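Local atomic coordinates of glucokinase (Streptomyces griseus, PDB entry 3VGL), a protein that probably catalyses the ATP-dependent phosphorylation of D-glucose to D-glucose 6-phosphate, as a member of the ROK family of sugar kinases. Residues E220-G225 against G266-D271; N142-G147 against A307-Q312. All coordinates share one frame; numbering follows the deposited sequence.

Contact 1: residues E220-G225 against G266-D271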
loop_
_atom_site.group_PDB
_atom_site.type_symbol
_atom_site.label_atom_id
_atom_site.label_comp_id
_atom_site.label_asym_id
_atom_site.label_seq_id
_atom_site.Cartn_x
_atom_site.Cartn_y
_atom_site.Cartn_z
ATOM N N GLU A 220 30.215 7.536 -3.677
ATOM C CA GLU A 220 31.561 7.100 -4.050
ATOM C C GLU A 220 31.633 5.579 -4.221
ATOM O O GLU A 220 32.204 5.086 -5.201
ATOM C CB GLU A 220 32.609 7.603 -3.039
ATOM C CG GLU A 220 34.082 7.289 -3.409
ATOM C CD GLU A 220 34.428 7.549 -4.882
ATOM O OE1 GLU A 220 33.889 8.499 -5.495
ATOM O OE2 GLU A 220 35.265 6.798 -5.435
ATOM N N ALA A 221 31.058 4.843 -3.272
ATOM C CA ALA A 221 31.020 3.386 -3.360
ATOM C C ALA A 221 30.286 2.886 -4.606
ATOM O O ALA A 221 30.754 1.969 -5.273
ATOM C CB ALA A 221 30.427 2.779 -2.093
ATOM N N ALA A 222 29.142 3.496 -4.934
ATOM C CA ALA A 222 28.429 3.131 -6.161
ATOM C C ALA A 222 29.267 3.366 -7.426
ATOM O O ALA A 222 29.238 2.549 -8.348
ATOM C CB ALA A 222 27.055 3.853 -6.249
ATOM N N ARG A 223 30.025 4.463 -7.463
ATOM C CA ARG A 223 30.924 4.725 -8.595
ATOM C C ARG A 223 31.925 3.598 -8.753
ATOM O O ARG A 223 32.307 3.250 -9.874
ATOM C CB ARG A 223 31.707 6.021 -8.411
ATOM C CG ARG A 223 30.912 7.243 -8.670
ATOM C CD ARG A 223 31.759 8.505 -8.752
ATOM N NE ARG A 223 30.834 9.625 -8.619
ATOM C CZ ARG A 223 30.053 10.073 -9.599
ATOM N NH1 ARG A 223 30.100 9.526 -10.809
ATOM N NH2 ARG A 223 29.195 11.067 -9.350
ATOM N N GLN A 224 32.362 3.046 -7.621
ATOM C CA GLN A 224 33.345 1.959 -7.614
ATOM C C GLN A 224 32.687 0.588 -7.785
ATOM O O GLN A 224 33.368 -0.440 -7.791
ATOM C CB GLN A 224 34.174 1.999 -6.326
ATOM C CG GLN A 224 35.124 3.190 -6.231
ATOM C CD GLN A 224 35.867 3.264 -4.903
ATOM O OE1 GLN A 224 36.073 4.350 -4.355
ATOM N NE2 GLN A 224 36.266 2.112 -4.376
ATOM N N GLY A 225 31.362 0.580 -7.910
ATOM C CA GLY A 225 30.606 -0.632 -8.225
ATOM C C GLY A 225 30.192 -1.470 -7.029
ATOM O O GLY A 225 29.835 -2.637 -7.193
ATOM N N GLY A 266 25.474 13.886 -10.445
ATOM C CA GLY A 266 25.182 13.847 -11.884
ATOM C C GLY A 266 24.566 12.528 -12.318
ATOM O O GLY A 266 23.648 12.023 -11.662
ATOM N N GLU A 267 25.073 11.961 -13.415
ATOM C CA GLU A 267 24.471 10.762 -14.014
ATOM C C GLU A 267 24.465 9.535 -13.110
ATOM O O GLU A 267 23.622 8.656 -13.282
ATOM C CB GLU A 267 25.124 10.443 -15.368
ATOM C CG GLU A 267 24.683 11.421 -16.445
ATOM C CD GLU A 267 23.192 11.345 -16.756
ATOM O OE1 GLU A 267 22.700 10.249 -17.107
ATOM O OE2 GLU A 267 22.525 12.392 -16.671
ATOM N N LEU A 268 25.353 9.495 -12.117
ATOM C CA LEU A 268 25.350 8.377 -11.158
ATOM C C LEU A 268 23.947 8.159 -10.584
ATOM O O LEU A 268 23.468 7.023 -10.510
ATOM C CB LEU A 268 26.363 8.584 -10.030
ATOM C CG LEU A 268 26.437 7.459 -8.983
ATOM C CD1 LEU A 268 27.137 6.196 -9.508
ATOM C CD2 LEU A 268 27.108 7.965 -7.707
ATOM N N VAL A 269 23.308 9.260 -10.219
ATOM C CA VAL A 269 21.929 9.238 -9.700
ATOM C C VAL A 269 20.886 9.566 -10.776
ATOM O O VAL A 269 19.797 8.995 -10.761
ATOM C CB VAL A 269 21.798 10.128 -8.430
ATOM C CG1 VAL A 269 22.073 11.599 -8.731
ATOM C CG2 VAL A 269 20.438 9.951 -7.765
ATOM N N LEU A 270 21.218 10.445 -11.728
ATOM C CA LEU A 270 20.225 10.836 -12.732
ATOM C C LEU A 270 19.853 9.712 -13.704
ATOM O O LEU A 270 18.686 9.610 -14.125
ATOM C CB LEU A 270 20.641 12.092 -13.512
ATOM C CG LEU A 270 20.069 13.436 -13.074
ATOM C CD1 LEU A 270 18.556 13.502 -13.346
ATOM C CD2 LEU A 270 20.371 13.719 -11.589
ATOM N N ASP A 271 20.822 8.870 -14.073
ATOM C CA ASP A 271 20.540 7.800 -15.027
ATOM C C ASP A 271 19.510 6.790 -14.487
ATOM O O ASP A 271 18.514 6.542 -15.163
ATOM C CB ASP A 271 21.838 7.137 -15.512
ATOM C CG ASP A 271 21.586 5.981 -16.481
ATOM O OD1 ASP A 271 21.169 6.223 -17.637
ATOM O OD2 ASP A 271 21.810 4.819 -16.081
HETATM O O HOH W 1 28.201 10.375 -12.804
#

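Contact 2: residues N142-G147 against A307-Q312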
loop_
_atom_site.group_PDB
_atom_site.type_symbol
_atom_site.label_atom_id
_atom_site.label_comp_id
_atom_site.label_asym_id
_atom_site.label_seq_id
_atom_site.Cartn_x
_atom_site.Cartn_y
_atom_site.Cartn_z
ATOM N N ASN A 142 6.957 30.647 -17.584
ATOM C CA ASN A 142 8.161 31.440 -17.299
ATOM C C ASN A 142 8.169 32.161 -15.941
ATOM O O ASN A 142 8.945 33.113 -15.729
ATOM C CB ASN A 142 8.437 32.423 -18.463
ATOM C CG ASN A 142 8.470 31.727 -19.794
ATOM O OD1 ASN A 142 7.479 31.702 -20.512
ATOM N ND2 ASN A 142 9.598 31.113 -20.113
ATOM N N LYS A 143 7.332 31.690 -15.016
ATOM C CA LYS A 143 7.175 32.319 -13.706
ATOM C C LYS A 143 7.165 31.279 -12.602
ATOM O O LYS A 143 6.547 30.228 -12.746
ATOM C CB LYS A 143 5.857 33.073 -13.627
ATOM C CG LYS A 143 5.781 34.334 -14.496
ATOM C CD LYS A 143 4.936 35.386 -13.813
ATOM C CE LYS A 143 3.498 35.341 -14.252
ATOM N NZ LYS A 143 2.883 36.698 -14.158
ATOM N N LEU A 144 7.828 31.599 -11.495
ATOM C CA LEU A 144 7.747 30.771 -10.285
ATOM C C LEU A 144 6.334 30.832 -9.707
ATOM O O LEU A 144 5.749 31.918 -9.572
ATOM C CB LEU A 144 8.790 31.267 -9.271
ATOM C CG LEU A 144 8.965 30.475 -7.975
ATOM C CD1 LEU A 144 9.440 29.034 -8.228
ATOM C CD2 LEU A 144 9.940 31.226 -7.049
ATOM N N ARG A 145 5.766 29.661 -9.388
ATOM C CA ARG A 145 4.411 29.601 -8.861
ATOM C C ARG A 145 4.386 29.103 -7.422
ATOM O O ARG A 145 4.674 27.937 -7.146
ATOM C CB ARG A 145 3.521 28.702 -9.724
ATOM C CG ARG A 145 3.541 29.027 -11.213
ATOM C CD ARG A 145 2.947 30.401 -11.509
ATOM N NE ARG A 145 3.057 30.699 -12.931
ATOM C CZ ARG A 145 2.414 31.693 -13.540
ATOM N NH1 ARG A 145 1.580 32.472 -12.866
ATOM N NH2 ARG A 145 2.588 31.889 -14.839
ATOM N N ARG A 146 4.001 29.995 -6.520
ATOM C CA ARG A 146 3.999 29.717 -5.087
ATOM C C ARG A 146 2.607 29.374 -4.550
ATOM O O ARG A 146 2.469 28.967 -3.397
ATOM C CB ARG A 146 4.605 30.913 -4.316
ATOM C CG ARG A 146 6.023 31.282 -4.749
ATOM C CD ARG A 146 6.376 32.615 -4.135
ATOM N NE ARG A 146 7.603 33.211 -4.664
ATOM C CZ ARG A 146 7.682 33.940 -5.776
ATOM N NH1 ARG A 146 6.602 34.153 -6.533
ATOM N NH2 ARG A 146 8.852 34.458 -6.127
ATOM N N GLY A 147 1.578 29.546 -5.381
ATOM C CA GLY A 147 0.194 29.286 -5.002
ATOM C C GLY A 147 -0.454 30.405 -4.203
ATOM O O GLY A 147 0.190 31.419 -3.900
ATOM N N ALA A 307 19.473 34.207 -3.972
ATOM C CA ALA A 307 20.206 35.461 -4.249
ATOM C C ALA A 307 19.505 36.234 -5.357
ATOM O O ALA A 307 19.300 37.447 -5.247
ATOM C CB ALA A 307 21.646 35.171 -4.638
ATOM N N ASP A 308 19.128 35.537 -6.430
ATOM C CA ASP A 308 18.525 36.228 -7.551
ATOM C C ASP A 308 17.123 36.711 -7.215
ATOM O O ASP A 308 16.724 37.777 -7.654
ATOM C CB ASP A 308 18.536 35.385 -8.824
ATOM C CG ASP A 308 18.206 36.198 -10.056
ATOM O OD1 ASP A 308 19.045 37.035 -10.497
ATOM O OD2 ASP A 308 17.097 36.036 -10.584
ATOM N N LEU A 309 16.371 35.929 -6.425
ATOM C CA LEU A 309 15.041 36.362 -6.003
ATOM C C LEU A 309 15.107 37.598 -5.082
ATOM O O LEU A 309 14.180 38.406 -5.060
ATOM C CB LEU A 309 14.247 35.197 -5.366
ATOM C CG LEU A 309 13.773 34.118 -6.355
ATOM C CD1 LEU A 309 13.362 32.852 -5.620
ATOM C CD2 LEU A 309 12.616 34.596 -7.244
ATOM N N ALA A 310 16.207 37.752 -4.350
ATOM C CA ALA A 310 16.416 38.947 -3.527
ATOM C C ALA A 310 16.622 40.170 -4.417
ATOM O O ALA A 310 16.136 41.253 -4.104
ATOM C CB ALA A 310 17.602 38.762 -2.586
ATOM N N ARG A 311 17.335 39.973 -5.526
ATOM C CA ARG A 311 17.688 41.056 -6.461
ATOM C C ARG A 311 16.458 41.578 -7.197
ATOM O O ARG A 311 16.398 42.753 -7.549
ATOM C CB ARG A 311 18.738 40.555 -7.453
ATOM C CG ARG A 311 19.351 41.595 -8.378
ATOM C CD ARG A 311 20.777 41.172 -8.736
ATOM N NE ARG A 311 20.818 39.740 -9.017
ATOM C CZ ARG A 311 21.826 38.924 -8.714
ATOM N NH1 ARG A 311 22.927 39.396 -8.116
ATOM N NH2 ARG A 311 21.713 37.624 -9.007
ATOM N N GLN A 312 15.481 40.701 -7.424
ATOM C CA GLN A 312 14.196 41.108 -7.991
ATOM C C GLN A 312 13.170 41.523 -6.919
ATOM O O GLN A 312 11.955 41.391 -7.118
ATOM C CB GLN A 312 13.636 40.017 -8.915
ATOM C CG GLN A 312 14.046 40.199 -10.385
ATOM C CD GLN A 312 15.191 39.293 -10.802
ATOM O OE1 GLN A 312 15.012 38.084 -10.940
ATOM N NE2 GLN A 312 16.367 39.878 -11.029
#

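Contact 1: residues E220-G225 against G266-D271
Leu268 reaches from the first turn of helix 267-280 to Ala222 and Arg223 in the last turn of helix 215-223. Its CB lies over one face of the Arg223 guanidinium, 3.8 Å from Arg223 NH2. CG stands anti to the backbone N (chi1 -180°), which sends the fork out toward the other helix. There the two methyls divide the work. Leu268 CD1 goes to the backbone side and meets Ala222 CB at 4.0 Å, and it also lies 3.9 Å from the backbone Arg223 N. Leu268 CD2 stays by the arginine side chain, 4.0 Å from Arg223 CG, and lies over the guanidinium face toward its rim. The arginine chain is extended from CG to NE and crosses the leucine at a slant.

The contact joins two helices of the lobe built on the sheet with strands 125-130 and 255-259 in this actin-like ATPase fold. The Leu268 side chain is about 7 Å from the bound AMPPNP, the ATP analogue. Ala222 also packs on Ala229 and Phe233 of helix 227-251.

No direct hydrogen bond crosses between the segments, but a water does. It accepts from Arg223 NH1 at 2.9 Å, in the guanidinium plane, and more weakly from Leu268 N at 3.1 Å. Arg223 NH2 makes a salt bridge with Glu265, just ahead of the N-cap residue Gly266. With an alanine here instead of Leu268, CB would remain over the guanidinium, but Ala222 CB and Arg223 CG would probably lose the methyls they pack on. A glycine stands at each of these helix ends. Gly225, with positive phi, closes helix 215-223 in a Schellman motif. Gly266 O accepts from both Val269 N and Leu270 N in the first turn of the other helix.

Contact 2: residues N142-G147 against A307-Q312
Asp308 OD2, one residue before the Leu309 that meets Leu144 and Arg146, is gripped by two groups of helix 105-116: Arg115 NH1 by a salt bridge and Trp111 NE1 by a hydrogen bond. The other oxygen is used too. Arg311 NH2 binds Asp308 OD1 at 3.1 Å with an N-H...O angle of 166°, in the guanidinium plane and on the anti lone pair. The aspartate is thereby fixed at both oxygens.

In this two-lobed ROK fold the contact spans the lobes. Helix 301-311 is the last helix of the chain and packs against the sheet of strands 3-9 and 100-104 through Leu309 on Glu103 and Ala310 on Val101. The short, weakly bonded strand 143-144 is the outermost within the chain on one side of the sheet with strands 125-130 and 255-259. Arg145, beside the contact, packs on Ile140 of a second subunit.

The touch itself is small and lies near the surface. It buries 84 Å² in all. Leu144 and Leu309 cross at about a right angle, and Leu144 CD2 meets Leu309 CD1 at 4.0 Å. The same Leu144 CD2 lies 3.4 Å above the guanidinium plane of Arg146, offset toward the rim. With CG anti to the carbonyl carbon (chi1 -57°) and an extended chain, Arg146 reaches past Leu144 to put NE on Glu103 OE1 in a salt bridge. Arg146 and Leu309 run antiparallel alongside one another, and Leu309 CD2 comes to the guanidinium edge, near its plane, 3.9 Å from Arg146 NH2.

How the contacts relate
The two contacts lie on opposite sides of the chain's centre. Their centres are 32 Å apart, and their nearest atoms are about 19 Å apart, so they do not touch. Along the chain the order is 142-147, 220-225, 266-271, 307-312, which places contact 1 wholly between the two halves of contact 2. The sheet with strands 125-130 and 255-259 relates them. Contact 2 uses strand 143-144, weakly bonded and outermost within the chain, while Leu270 of contact 1 packs on strand 291-294 at the other side. Contact 1 stays within one lobe, in helices near the nucleotide. Contact 2 sets the C-terminal helix of one lobe against strand 143-144 of the other, so it bridges the lobes.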